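Local coordinates for alpha-L-arabinofuranosidase B (Aspergillus kawachii, PDB 6SXT), which hydrolyses terminal non-reducing alpha-L-arabinofuranosyl residues from arabinoxylan, L-arabinan and arabinogalactan, a retaining glycosidase of family GH54, at residues A[143-147]-A[295-300]; A[161-167]-A[179-184]; A[187-193]-A[206-210]; A[200-204]-A[239-243]. All coordinates share one frame; numbering follows the deposited sequence.

Contact 1 (A[143-147]-A[295-300])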
loop_
_atom_site.group_PDB
_atom_site.type_symbol
_atom_site.label_atom_id
_atom_site.label_comp_id
_atom_site.label_asym_id
_atom_site.label_seq_id
_atom_site.Cartn_x
_atom_site.Cartn_y
_atom_site.Cartn_z
ATOM N N GLU A 143 1.059 23.836 -18.173
ATOM C CA GLU A 143 0.418 24.582 -17.070
ATOM C C GLU A 143 1.040 24.173 -15.723
ATOM O O GLU A 143 1.386 22.988 -15.548
ATOM C CB GLU A 143 -1.079 24.342 -16.991
ATOM C CG GLU A 143 -1.840 24.947 -18.176
ATOM C CD GLU A 143 -3.255 24.439 -18.291
ATOM O OE1 GLU A 143 -3.683 23.527 -17.525
ATOM O OE2 GLU A 143 -3.965 24.989 -19.157
ATOM N N ALA A 144 1.045 25.132 -14.810
ATOM C CA ALA A 144 1.617 24.931 -13.479
ATOM C C ALA A 144 0.690 24.054 -12.637
ATOM O O ALA A 144 -0.524 24.206 -12.642
ATOM C CB ALA A 144 1.878 26.226 -12.816
ATOM N N GLU A 145 1.347 23.282 -11.784
ATOM C CA GLU A 145 0.635 22.502 -10.745
ATOM C C GLU A 145 1.564 22.244 -9.564
ATOM O O GLU A 145 2.773 22.240 -9.692
ATOM C CB GLU A 145 0.145 21.154 -11.294
ATOM C CG GLU A 145 1.231 20.203 -11.724
ATOM C CD GLU A 145 0.783 18.871 -12.268
ATOM O OE1 GLU A 145 -0.449 18.609 -12.233
ATOM O OE2 GLU A 145 1.617 18.117 -12.790
ATOM N N GLY A 146 0.944 21.925 -8.447
ATOM C CA GLY A 146 1.649 21.297 -7.321
ATOM C C GLY A 146 0.909 20.050 -6.886
ATOM O O GLY A 146 -0.210 19.804 -7.324
ATOM N N MET A 147 1.570 19.278 -6.055
ATOM C CA MET A 147 1.008 18.053 -5.499
ATOM C C MET A 147 1.768 17.755 -4.219
ATOM O O MET A 147 2.911 18.231 -4.003
ATOM C CB MET A 147 1.057 16.900 -6.477
ATOM C CG MET A 147 2.442 16.504 -6.908
ATOM S SD MET A 147 2.447 15.603 -8.495
ATOM C CE MET A 147 2.200 16.921 -9.670
ATOM N N MET A 295 -3.582 17.327 -5.679
ATOM C CA MET A 295 -3.016 18.029 -6.853
ATOM C C MET A 295 -3.680 19.393 -6.903
ATOM O O MET A 295 -4.857 19.532 -6.529
ATOM C CB MET A 295 -3.271 17.286 -8.166
ATOM C CG MET A 295 -2.561 15.940 -8.178
ATOM S SD MET A 295 -3.078 14.936 -9.607
ATOM C CE MET A 295 -2.436 15.927 -10.971
ATOM N N THR A 296 -2.894 20.390 -7.286
ATOM C CA THR A 296 -3.340 21.796 -7.337
ATOM C C THR A 296 -3.282 22.340 -8.755
ATOM O O THR A 296 -2.650 21.780 -9.612
ATOM C CB THR A 296 -2.538 22.713 -6.411
ATOM O OG1 THR A 296 -1.265 22.966 -7.031
ATOM C CG2 THR A 296 -2.342 22.149 -5.036
ATOM N N SER A 297 -3.983 23.451 -8.945
ATOM C CA SER A 297 -3.804 24.332 -10.126
ATOM C C SER A 297 -2.884 25.471 -9.711
ATOM O O SER A 297 -3.142 26.050 -8.697
ATOM C CB SER A 297 -5.157 24.826 -10.597
ATOM O OG SER A 297 -5.014 25.887 -11.520
ATOM N N GLY A 298 -1.878 25.792 -10.482
ATOM C CA GLY A 298 -0.914 26.818 -10.113
ATOM C C GLY A 298 0.285 26.204 -9.412
ATOM O O GLY A 298 0.221 25.083 -8.874
ATOM N N TYR A 299 1.319 27.000 -9.268
ATOM C CA TYR A 299 2.611 26.583 -8.728
ATOM C C TYR A 299 2.716 27.052 -7.292
ATOM O O TYR A 299 2.838 28.235 -7.028
ATOM C CB TYR A 299 3.749 27.225 -9.530
ATOM C CG TYR A 299 5.111 26.682 -9.252
ATOM C CD1 TYR A 299 5.623 25.599 -9.933
ATOM C CD2 TYR A 299 5.972 27.346 -8.391
ATOM C CE1 TYR A 299 6.907 25.133 -9.733
ATOM C CE2 TYR A 299 7.267 26.896 -8.184
ATOM C CZ TYR A 299 7.749 25.797 -8.865
ATOM O OH TYR A 299 9.004 25.316 -8.727
ATOM N N PRO A 300 2.558 26.163 -6.274
ATOM C CA PRO A 300 2.470 26.657 -4.901
ATOM C C PRO A 300 3.780 27.282 -4.435
ATOM O O PRO A 300 4.857 26.815 -4.814
ATOM C CB PRO A 300 2.241 25.387 -4.070
ATOM C CG PRO A 300 1.624 24.435 -5.050
ATOM C CD PRO A 300 2.338 24.716 -6.360
HETATM O O HOH W 1 -3.033 19.661 -11.598
#
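Pro-300 packs CD and CG on Gly-146 CA, CD at 3.6 Å, a closeness that the missing side chain of the glycine allows. From the neighbouring strand Thr-296 holds the same residue twice. Its backbone N donates to Gly-146 O at 2.7 Å, and its hydroxyl OG1 takes the Gly-146 N-H at 2.8 Å in a bent bond of 137°. That hydroxyl sits between the backbone N and carbonyl carbon of its own residue (chi1 76°), where it faces Gly-146. Beyond it, Gly-298 N donates to Ala-144 O at 3.0 Å from above the carbonyl plane, and Ala-144 CB rests against Tyr-299 CB at 3.9 Å. At the other end Met-147 and Met-295 form an antiparallel non-hydrogen-bonded pair, CB of the first against CG of the second. Glu-145 runs alongside Met-295, its extended chain bringing OE1 to 3.6 Å from Met-295 CE. A water donates both to this OE1 and to Thr-296 O, and Asn-166 ND2 gives OE1 another hydrogen bond. Where strands 145-152 and 288-296 of the catalytic domain meet, both polar backbone atoms of Gly-146 are thus gripped by one threonine, its hydroxyl probably standing in for a regular strand bond.

Contact 2 (A[161-167]-A[179-184]). With LXE ([(1~{S},2~{S},3~{S},4~{S})-2-(hydroxymethyl)-3,4-bis(oxidanyl)cyclopentyl]azanium), chain G.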
loop_
_atom_site.group_PDB
_atom_site.type_symbol
_atom_site.label_atom_id
_atom_site.label_comp_id
_atom_site.label_asym_id
_atom_site.label_seq_id
_atom_site.Cartn_x
_atom_site.Cartn_y
_atom_site.Cartn_z
ATOM N N CYS A 161 5.982 1.354 -11.075
ATOM C CA CYS A 161 6.446 2.606 -10.507
ATOM C C CYS A 161 5.431 3.033 -9.444
ATOM O O CYS A 161 4.229 2.959 -9.731
ATOM C CB CYS A 161 6.518 3.786 -11.468
ATOM S SG CYS A 161 8.013 3.851 -12.518
ATOM N N PHE A 162 5.875 3.405 -8.246
ATOM C CA PHE A 162 4.903 3.808 -7.193
ATOM C C PHE A 162 4.725 5.317 -7.312
ATOM O O PHE A 162 5.508 6.095 -6.724
ATOM C CB PHE A 162 5.378 3.401 -5.794
ATOM C CG PHE A 162 4.319 3.721 -4.777
ATOM C CD1 PHE A 162 3.185 2.947 -4.739
ATOM C CD2 PHE A 162 4.398 4.844 -3.959
ATOM C CE1 PHE A 162 2.146 3.222 -3.870
ATOM C CE2 PHE A 162 3.344 5.143 -3.097
ATOM C CZ PHE A 162 2.241 4.330 -3.057
ATOM N N ASP A 163 3.748 5.730 -8.093
ATOM C CA ASP A 163 3.526 7.135 -8.455
ATOM C C ASP A 163 2.221 7.686 -7.870
ATOM O O ASP A 163 1.260 6.956 -7.670
ATOM C CB ASP A 163 3.497 7.417 -9.945
ATOM C CG ASP A 163 4.789 7.244 -10.691
ATOM O OD1 ASP A 163 5.813 6.905 -10.086
ATOM O OD2 ASP A 163 4.719 7.414 -11.979
ATOM N N TYR A 164 2.189 8.994 -7.690
ATOM C CA TYR A 164 0.939 9.733 -7.448
ATOM C C TYR A 164 1.049 11.034 -8.214
ATOM O O TYR A 164 1.988 11.832 -7.978
ATOM C CB TYR A 164 0.700 10.032 -5.965
ATOM C CG TYR A 164 -0.511 10.885 -5.706
ATOM C CD1 TYR A 164 -1.781 10.414 -5.998
ATOM C CD2 TYR A 164 -0.424 12.190 -5.229
ATOM C CE1 TYR A 164 -2.917 11.174 -5.781
ATOM C CE2 TYR A 164 -1.544 12.963 -4.981
ATOM C CZ TYR A 164 -2.811 12.464 -5.257
ATOM O OH TYR A 164 -3.901 13.263 -5.032
ATOM N N GLY A 165 0.113 11.269 -9.141
ATOM C CA GLY A 165 0.042 12.551 -9.834
ATOM C C GLY A 165 -0.422 12.463 -11.269
ATOM O O GLY A 165 -1.258 11.635 -11.607
ATOM N N ASN A 166 0.103 13.356 -12.105
ATOM C CA ASN A 166 -0.454 13.688 -13.432
ATOM C C ASN A 166 0.068 12.687 -14.463
ATOM O O ASN A 166 1.299 12.438 -14.507
ATOM C CB ASN A 166 -0.036 15.110 -13.797
ATOM C CG ASN A 166 -0.897 15.792 -14.842
ATOM O OD1 ASN A 166 -1.170 15.180 -15.886
ATOM N ND2 ASN A 166 -1.355 17.000 -14.566
ATOM N N ALA A 167 -0.830 12.116 -15.263
ATOM C CA ALA A 167 -0.441 11.085 -16.221
ATOM C C ALA A 167 -1.282 11.125 -17.497
ATOM O O ALA A 167 -2.069 12.027 -17.671
ATOM C CB ALA A 167 -0.437 9.749 -15.575
ATOM N N MET A 179 3.887 13.118 -18.371
ATOM C CA MET A 179 3.617 12.767 -16.954
ATOM C C MET A 179 4.285 13.815 -16.083
ATOM O O MET A 179 5.319 14.408 -16.442
ATOM C CB MET A 179 4.221 11.411 -16.585
ATOM C CG MET A 179 3.327 10.271 -16.970
ATOM S SD MET A 179 4.068 8.682 -16.617
ATOM C CE MET A 179 3.904 8.759 -14.830
ATOM N N GLU A 180 3.718 14.021 -14.907
ATOM C CA GLU A 180 4.428 14.706 -13.811
ATOM C C GLU A 180 3.835 14.187 -12.496
ATOM O O GLU A 180 2.703 14.624 -12.117
ATOM C CB GLU A 180 4.216 16.190 -13.926
ATOM C CG GLU A 180 5.025 16.998 -12.913
ATOM C CD GLU A 180 4.936 18.481 -13.182
ATOM O OE1 GLU A 180 3.863 19.078 -13.018
ATOM O OE2 GLU A 180 6.006 19.045 -13.599
ATOM N N ALA A 181 4.540 13.255 -11.893
ATOM C CA ALA A 181 4.027 12.563 -10.702
ATOM C C ALA A 181 5.155 12.309 -9.712
ATOM O O ALA A 181 6.322 12.121 -10.057
ATOM C CB ALA A 181 3.364 11.284 -11.136
ATOM N N ILE A 182 4.778 12.352 -8.438
ATOM C CA ILE A 182 5.614 11.846 -7.331
ATOM C C ILE A 182 5.930 10.383 -7.553
ATOM O O ILE A 182 5.005 9.603 -7.790
ATOM C CB ILE A 182 4.915 12.066 -5.988
ATOM C CG1 ILE A 182 4.670 13.536 -5.710
ATOM C CG2 ILE A 182 5.707 11.383 -4.880
ATOM C CD1 ILE A 182 3.637 13.757 -4.598
ATOM N N TYR A 183 7.177 10.019 -7.361
ATOM C CA TYR A 183 7.616 8.627 -7.283
ATOM C C TYR A 183 8.309 8.408 -5.927
ATOM O O TYR A 183 9.079 9.270 -5.491
ATOM C CB TYR A 183 8.619 8.314 -8.413
ATOM C CG TYR A 183 9.319 6.999 -8.205
ATOM C CD1 TYR A 183 8.774 5.813 -8.682
ATOM C CD2 TYR A 183 10.522 6.900 -7.523
ATOM C CE1 TYR A 183 9.352 4.586 -8.431
ATOM C CE2 TYR A 183 11.115 5.680 -7.272
ATOM C CZ TYR A 183 10.548 4.512 -7.729
ATOM O OH TYR A 183 11.094 3.284 -7.434
ATOM N N LEU A 184 8.075 7.270 -5.310
ATOM C CA LEU A 184 8.838 6.848 -4.109
ATOM C C LEU A 184 9.246 5.395 -4.253
ATOM O O LEU A 184 8.382 4.537 -4.387
ATOM C CB LEU A 184 8.046 7.057 -2.818
ATOM C CG LEU A 184 8.795 6.656 -1.553
ATOM C CD1 LEU A 184 10.052 7.460 -1.313
ATOM C CD2 LEU A 184 7.869 6.768 -0.352
HETATM C "C1'" LXE G . 6.499 5.461 -18.805
HETATM C "C2'" LXE G . 5.598 5.220 -17.592
HETATM O "O2'" LXE G . 4.365 5.824 -17.741
HETATM C "C3'" LXE G . 6.418 5.808 -16.528
HETATM O "O3'" LXE G . 5.814 5.469 -15.210
HETATM C "C4'" LXE G . 7.724 5.068 -16.724
HETATM C "C5'" LXE G . 8.919 5.813 -16.158
HETATM O "O5'" LXE G . 9.047 7.145 -16.604
HETATM C "C6'" LXE G . 7.799 4.892 -18.293
HETATM N "N1'" LXE G . 7.911 3.424 -18.528
#
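Segments 161-167 and 179-184 run antiparallel, joined by five backbone hydrogen bonds from Leu-184 N to Phe-162 O at one end to Glu-180 N to Asn-166 O at the other. Gly-165 faces Ala-181 as a non-hydrogen-bonded pair, with Ala-181 CB 3.8 Å from Gly-165 CA, where the chain turns a corner between strands 163-164 and 166-167. Asp-163 and Tyr-183 share a face. The carboxylate stands nearly perpendicular to the ring (85°) and brings OD1 in the ring plane to the edge, 3.5 Å from Tyr-183 CD1; this buried oxygen has no polar partner. The other oxygen, OD2, meets Met-179 CE at 3.3 Å. Met-179 crosses the aspartate at about a right angle, and its bend at chi3 (72°) turns the methyl to the acid while SD lies 3.1 Å from O2' of the bound cyclopentyl inhibitor. Cys-161, joined to Cys-160 in a disulfide across a cis peptide, sets CB 4.1 Å from Tyr-183 CD1 and SG 3.8 Å from inhibitor O3'. Cys-161, Asp-163 and Met-179 line part of the active-site pocket. Strand 180-185 continues the sheet into strand 199-203 on its other side, while past the corner strand 166-167 joins strand 273-276 in another sheet.

Contact 3 (A[187-193]-A[206-210]). With LXE ([(1~{S},2~{S},3~{S},4~{S})-2-(hydroxymethyl)-3,4-bis(oxidanyl)cyclopentyl]azanium), chain G; NAG (2-acetamido-2-deoxy-beta-D-glucopyranose), chain B; EDO (1,2-ethanediol), chain P.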
loop_
_atom_site.group_PDB
_atom_site.type_symbol
_atom_site.label_atom_id
_atom_site.label_comp_id
_atom_site.label_asym_id
_atom_site.label_seq_id
_atom_site.Cartn_x
_atom_site.Cartn_y
_atom_site.Cartn_z
ATOM N N SER A 187 14.034 2.305 -7.312
ATOM C CA SER A 187 14.409 2.152 -8.730
ATOM C C SER A 187 15.723 2.875 -8.982
ATOM O O SER A 187 15.868 4.059 -8.632
ATOM C CB SER A 187 13.334 2.703 -9.627
ATOM O OG SER A 187 13.788 2.601 -10.985
ATOM N N THR A 188 16.656 2.259 -9.751
ATOM C CA THR A 188 17.810 3.010 -10.304
ATOM C C THR A 188 17.899 2.814 -11.824
ATOM O O THR A 188 18.983 3.140 -12.391
ATOM C CB THR A 188 19.123 2.573 -9.635
ATOM O OG1 THR A 188 19.292 1.201 -9.944
ATOM C CG2 THR A 188 19.091 2.715 -8.120
ATOM N N THR A 189 16.793 2.453 -12.447
ATOM C CA THR A 189 16.704 2.304 -13.926
ATOM C C THR A 189 16.947 3.637 -14.611
ATOM O O THR A 189 17.617 3.690 -15.669
ATOM C CB THR A 189 15.361 1.686 -14.311
ATOM O OG1 THR A 189 15.256 0.440 -13.629
ATOM C CG2 THR A 189 15.173 1.552 -15.800
ATOM N N TRP A 190 16.428 4.711 -14.046
ATOM C CA TRP A 190 16.584 6.079 -14.554
ATOM C C TRP A 190 17.369 6.898 -13.530
ATOM O O TRP A 190 18.606 6.838 -13.474
ATOM C CB TRP A 190 15.179 6.625 -14.878
ATOM C CG TRP A 190 14.383 5.804 -15.847
ATOM C CD1 TRP A 190 14.435 5.873 -17.221
ATOM C CD2 TRP A 190 13.360 4.840 -15.542
ATOM N NE1 TRP A 190 13.541 4.987 -17.762
ATOM C CE2 TRP A 190 12.881 4.317 -16.763
ATOM C CE3 TRP A 190 12.839 4.300 -14.335
ATOM C CZ2 TRP A 190 11.877 3.347 -16.810
ATOM C CZ3 TRP A 190 11.829 3.363 -14.390
ATOM C CH2 TRP A 190 11.366 2.878 -15.620
ATOM N N GLY A 191 16.690 7.644 -12.688
ATOM C CA GLY A 191 17.327 8.503 -11.708
ATOM C C GLY A 191 17.503 7.781 -10.388
ATOM O O GLY A 191 16.811 6.815 -10.138
ATOM N N TYR A 192 18.313 8.406 -9.543
ATOM C CA TYR A 192 18.489 7.983 -8.138
ATOM C C TYR A 192 19.287 9.053 -7.419
ATOM O O TYR A 192 19.815 10.050 -8.009
ATOM C CB TYR A 192 19.052 6.561 -8.065
ATOM C CG TYR A 192 20.414 6.467 -8.722
ATOM C CD1 TYR A 192 21.566 6.770 -8.019
ATOM C CD2 TYR A 192 20.532 6.153 -10.068
ATOM C CE1 TYR A 192 22.830 6.716 -8.619
ATOM C CE2 TYR A 192 21.788 6.115 -10.690
ATOM C CZ TYR A 192 22.934 6.388 -9.957
ATOM O OH TYR A 192 24.189 6.390 -10.537
ATOM N N GLY A 193 19.244 8.993 -6.089
ATOM C CA GLY A 193 19.873 9.986 -5.232
ATOM C C GLY A 193 21.038 9.373 -4.439
ATOM O O GLY A 193 21.536 8.269 -4.817
ATOM N N ASN A 206 9.468 8.166 -19.246
ATOM C CA ASN A 206 10.770 7.655 -19.743
ATOM C C ASN A 206 11.887 8.256 -18.907
ATOM O O ASN A 206 13.037 8.354 -19.357
ATOM C CB ASN A 206 10.947 7.962 -21.235
ATOM C CG ASN A 206 9.773 7.463 -22.067
ATOM O OD1 ASN A 206 9.383 8.149 -23.002
ATOM N ND2 ASN A 206 9.225 6.309 -21.757
ATOM N N ASN A 207 11.601 8.538 -17.641
ATOM C CA ASN A 207 12.605 9.065 -16.701
ATOM C C ASN A 207 11.893 9.264 -15.348
ATOM O O ASN A 207 10.905 9.956 -15.338
ATOM C CB ASN A 207 13.256 10.368 -17.144
ATOM C CG ASN A 207 14.658 10.188 -17.736
ATOM O OD1 ASN A 207 15.504 9.459 -17.200
ATOM N ND2 ASN A 207 14.840 10.756 -18.927
ATOM N N LEU A 208 12.546 8.769 -14.300
ATOM C CA LEU A 208 12.343 9.254 -12.917
ATOM C C LEU A 208 13.522 10.169 -12.668
ATOM O O LEU A 208 14.684 9.727 -12.871
ATOM C CB LEU A 208 12.341 8.073 -11.971
ATOM C CG LEU A 208 11.334 6.961 -12.232
ATOM C CD1 LEU A 208 11.482 5.872 -11.191
ATOM C CD2 LEU A 208 9.927 7.469 -12.259
ATOM N N PHE A 209 13.267 11.399 -12.327
ATOM C CA PHE A 209 14.300 12.412 -12.085
ATOM C C PHE A 209 14.461 12.664 -10.596
ATOM O O PHE A 209 13.512 13.027 -9.897
ATOM C CB PHE A 209 13.962 13.712 -12.807
ATOM C CG PHE A 209 14.170 13.638 -14.305
ATOM C CD1 PHE A 209 15.457 13.614 -14.818
ATOM C CD2 PHE A 209 13.117 13.687 -15.183
ATOM C CE1 PHE A 209 15.674 13.597 -16.188
ATOM C CE2 PHE A 209 13.332 13.722 -16.552
ATOM C CZ PHE A 209 14.606 13.632 -17.043
ATOM N N SER A 210 15.706 12.598 -10.156
ATOM C CA SER A 210 16.125 12.975 -8.787
ATOM C C SER A 210 16.698 14.387 -8.770
ATOM O O SER A 210 17.099 14.906 -7.715
ATOM C CB SER A 210 17.107 11.986 -8.244
ATOM O OG SER A 210 18.232 11.886 -9.142
HETATM C "C1'" LXE G . 6.499 5.461 -18.805
HETATM C "C2'" LXE G . 5.598 5.220 -17.592
HETATM O "O2'" LXE G . 4.365 5.824 -17.741
HETATM C "C3'" LXE G . 6.418 5.808 -16.528
HETATM O "O3'" LXE G . 5.814 5.469 -15.210
HETATM C "C4'" LXE G . 7.724 5.068 -16.724
HETATM C "C5'" LXE G . 8.919 5.813 -16.158
HETATM O "O5'" LXE G . 9.047 7.145 -16.604
HETATM C "C6'" LXE G . 7.799 4.892 -18.293
HETATM N "N1'" LXE G . 7.911 3.424 -18.528
HETATM C C1 NAG B . 16.461 -1.767 -3.727
HETATM C C2 NAG B . 17.645 -2.279 -4.599
HETATM C C3 NAG B . 17.830 -3.787 -4.378
HETATM C C4 NAG B . 18.017 -4.100 -2.913
HETATM C C5 NAG B . 16.802 -3.448 -2.174
HETATM C C6 NAG B . 16.850 -3.711 -0.700
HETATM C C7 NAG B . 18.261 -1.309 -6.774
HETATM C C8 NAG B . 17.800 -1.175 -8.161
HETATM N N2 NAG B . 17.434 -2.022 -6.005
HETATM O O3 NAG B . 19.059 -4.106 -5.133
HETATM O O4 NAG B . 17.877 -5.491 -2.638
HETATM O O5 NAG B . 16.810 -2.044 -2.351
HETATM O O6 NAG B . 18.040 -3.233 -0.109
HETATM O O7 NAG B . 19.282 -0.731 -6.362
HETATM C C1 EDO P . 21.103 17.921 -6.502
HETATM O O1 EDO P . 22.262 17.144 -6.847
HETATM C C2 EDO P . 19.835 17.871 -7.324
HETATM O O2 EDO P . 18.572 17.234 -6.809
HETATM O O HOH W 2 11.678 4.158 -20.582
#
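The indole of Trp-190 is covered on both faces: Asn-207 CA and the C5' of the bound cyclopentyl inhibitor lie over one, and Thr-189 CG2 sits centrally over the opposite face. Asn-207 CA makes a CH-pi contact, 4.1 Å from the centroid of the five-membered ring, while inhibitor C5' is offset toward the rim, 3.9 Å from Trp-190 CH2. Leu-208 comes at the indole obliquely, with its CG 3.7 Å from Trp-190 CE3, and its CD1 reaches on to Ser-187 CB. Asn-207 OD1 lies 3.7 Å from Trp-190 CB, and its ND2 is held by Glu-214 and Tyr-265. The backbone N of Asn-207, a substrate-binding residue, donates to inhibitor O5' at 3.1 Å and 153°, so tryptophan and asparagine form the part of the active-site pocket that receives the hydroxymethyl group, by apolar packing and by hydrogen bond. Further along, Ser-210 OG donates to Tyr-192 O at 2.7 Å from above the carbonyl plane. The rotation of Ser-210 (chi1 56°) swings the hydroxyl there, and Asn-217 ND2 also binds it. The loop 187-193 lies between strands 180-185 and 199-203, and here it folds over strand 208-209, the outermost strand beside 199-203 in their four-stranded sheet.

Contact 4 (A[200-204]-A[239-243]). With LXE ([(1~{S},2~{S},3~{S},4~{S})-2-(hydroxymethyl)-3,4-bis(oxidanyl)cyclopentyl]azanium), chain G.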
loop_
_atom_site.group_PDB
_atom_site.type_symbol
_atom_site.label_atom_id
_atom_site.label_comp_id
_atom_site.label_asym_id
_atom_site.label_seq_id
_atom_site.Cartn_x
_atom_site.Cartn_y
_atom_site.Cartn_z
ATOM N N ILE A 200 12.527 10.134 -3.181
ATOM C CA ILE A 200 11.427 10.856 -3.858
ATOM C C ILE A 200 11.990 11.346 -5.166
ATOM O O ILE A 200 13.005 12.050 -5.172
ATOM C CB ILE A 200 10.910 12.054 -3.054
ATOM C CG1 ILE A 200 10.397 11.602 -1.680
ATOM C CG2 ILE A 200 9.877 12.776 -3.871
ATOM C CD1 ILE A 200 10.236 12.745 -0.722
ATOM N N MET A 201 11.335 10.970 -6.253
ATOM C CA MET A 201 11.740 11.489 -7.576
ATOM C C MET A 201 10.484 11.966 -8.296
ATOM O O MET A 201 9.365 11.818 -7.762
ATOM C CB MET A 201 12.453 10.404 -8.373
ATOM C CG MET A 201 13.700 9.966 -7.662
ATOM S SD MET A 201 14.818 8.904 -8.672
ATOM C CE MET A 201 14.117 7.328 -8.302
ATOM N N VAL A 202 10.664 12.503 -9.480
ATOM C CA VAL A 202 9.515 12.959 -10.290
ATOM C C VAL A 202 9.510 12.140 -11.570
ATOM O O VAL A 202 10.501 12.161 -12.307
ATOM C CB VAL A 202 9.512 14.456 -10.568
ATOM C CG1 VAL A 202 8.372 14.870 -11.467
ATOM C CG2 VAL A 202 9.465 15.216 -9.244
ATOM N N ASP A 203 8.391 11.491 -11.804
ATOM C CA ASP A 203 8.173 10.705 -13.041
ATOM C C ASP A 203 7.667 11.693 -14.068
ATOM O O ASP A 203 6.549 12.223 -13.956
ATOM C CB ASP A 203 7.222 9.546 -12.779
ATOM C CG ASP A 203 7.147 8.527 -13.895
ATOM O OD1 ASP A 203 7.720 8.863 -14.989
ATOM O OD2 ASP A 203 6.609 7.405 -13.601
ATOM N N MET A 204 8.484 11.899 -15.124
ATOM C CA MET A 204 8.107 12.793 -16.246
ATOM C C MET A 204 7.927 11.967 -17.531
ATOM O O MET A 204 7.770 12.601 -18.576
ATOM C CB MET A 204 9.162 13.875 -16.444
ATOM C CG MET A 204 9.270 14.806 -15.258
ATOM S SD MET A 204 10.253 16.295 -15.648
ATOM C CE MET A 204 10.645 16.851 -13.985
ATOM N N TRP A 239 10.680 23.220 -11.806
ATOM C CA TRP A 239 10.006 22.169 -10.999
ATOM C C TRP A 239 10.803 21.981 -9.725
ATOM O O TRP A 239 11.950 22.489 -9.604
ATOM C CB TRP A 239 9.883 20.865 -11.773
ATOM C CG TRP A 239 11.185 20.252 -12.132
ATOM C CD1 TRP A 239 12.075 20.755 -13.057
ATOM C CD2 TRP A 239 11.779 19.073 -11.601
ATOM N NE1 TRP A 239 13.125 19.919 -13.169
ATOM C CE2 TRP A 239 13.014 18.887 -12.240
ATOM C CE3 TRP A 239 11.401 18.132 -10.624
ATOM C CZ2 TRP A 239 13.867 17.836 -11.933
ATOM C CZ3 TRP A 239 12.240 17.108 -10.330
ATOM C CH2 TRP A 239 13.469 16.947 -10.954
ATOM N N ALA A 240 10.227 21.261 -8.773
ATOM C CA ALA A 240 10.900 21.093 -7.474
ATOM C C ALA A 240 10.477 19.799 -6.791
ATOM O O ALA A 240 9.351 19.299 -7.019
ATOM C CB ALA A 240 10.579 22.236 -6.575
ATOM N N ILE A 241 11.379 19.280 -5.979
ATOM C CA ILE A 241 11.149 18.154 -5.049
ATOM C C ILE A 241 11.422 18.703 -3.671
ATOM O O ILE A 241 12.534 19.157 -3.429
ATOM C CB ILE A 241 12.078 16.966 -5.292
ATOM C CG1 ILE A 241 11.905 16.390 -6.705
ATOM C CG2 ILE A 241 11.928 15.925 -4.199
ATOM C CD1 ILE A 241 12.963 15.404 -7.073
ATOM N N ARG A 242 10.469 18.508 -2.770
ATOM C CA ARG A 242 10.675 18.832 -1.348
ATOM C C ARG A 242 10.220 17.633 -0.513
ATOM O O ARG A 242 9.281 16.938 -0.937
ATOM C CB ARG A 242 9.885 20.085 -0.991
ATOM C CG ARG A 242 10.245 21.279 -1.841
ATOM C CD ARG A 242 9.533 22.552 -1.439
ATOM N NE ARG A 242 10.074 23.109 -0.199
ATOM C CZ ARG A 242 9.398 23.859 0.659
ATOM N NH1 ARG A 242 8.123 24.143 0.496
ATOM N NH2 ARG A 242 10.037 24.312 1.723
ATOM N N GLY A 243 10.853 17.409 0.612
ATOM C CA GLY A 243 10.554 16.254 1.448
ATOM C C GLY A 243 10.625 16.652 2.904
ATOM O O GLY A 243 11.408 17.506 3.299
HETATM C "C1'" LXE G . 6.499 5.461 -18.805
HETATM C "C2'" LXE G . 5.598 5.220 -17.592
HETATM O "O2'" LXE G . 4.365 5.824 -17.741
HETATM C "C3'" LXE G . 6.418 5.808 -16.528
HETATM O "O3'" LXE G . 5.814 5.469 -15.210
HETATM C "C4'" LXE G . 7.724 5.068 -16.724
HETATM C "C5'" LXE G . 8.919 5.813 -16.158
HETATM O "O5'" LXE G . 9.047 7.145 -16.604
HETATM C "C6'" LXE G . 7.799 4.892 -18.293
HETATM N "N1'" LXE G . 7.911 3.424 -18.528
#
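Met-204 and Trp-239 form a Met-aromatic contact between two layers of the beta-sandwich catalytic domain, the methyl CE lying centrally over the face of the indole. The extended methionine chain crosses the indole obliquely and sets CE 3.5 Å from the centroid of the six-membered ring. The sulfur is farther off above the five-membered ring. Trp-239 CG is tucked between its own backbone N and carbonyl carbon (chi1 63°), which turns the indole toward the other strand. Val-202 and Trp-239 overlap flank to flank, each pointing toward the other's strand, with Val-202 CG2 3.5 Å from Trp-239 CZ3. The same methyl also meets Ile-241 CG1 at 3.7 Å, so one valine branch touches both indole and isoleucine. Ile-200 and Ile-241 likewise point in opposing directions and overlap through their CG2 methyls; Ile-200 CD1 continues to Gly-243 CA. The axes of the short strand segments 200-203 and 239-243 approach to 7.8 Å, their directions 151° apart, and the contact is apolar packing with no hydrogen bond. Strand 227-235, paired with 238-245, adds Val-228, Ala-230 and Val-232 to this apolar layer. Behind it Asp-203 turns to the pocket, where OD1 accepts from inhibitor O5' at 2.7 Å and OD2 from O3' at 2.6 Å.

Contacts 2, 3 and 4 meet at the bound inhibitor, and each has a strand in one four-stranded sheet, where 199-203 lies between 180-185 and 208-209; contact 4 packs this sheet on the larger one holding strand 238-245. Ala-181 O to Asp-203 N (2.8 Å) ties contact 2 to contact 4, and Phe-209 N to Val-202 O (2.9 Å) ties contact 3 to contact 4. The carboxylates of Asp-163 and Asp-203 lie close together, OD2 to OD2 2.5 Å. The ligand is also bound by the nucleophile Glu-205 and the proton donor Asp-281. Contact 1 reaches contact 2 through Glu-145 OE1 and Asn-166 ND2 (3.0 Å) and Met-147 on Ile-182, and packs Tyr-299 on Ala-240 of contact 4.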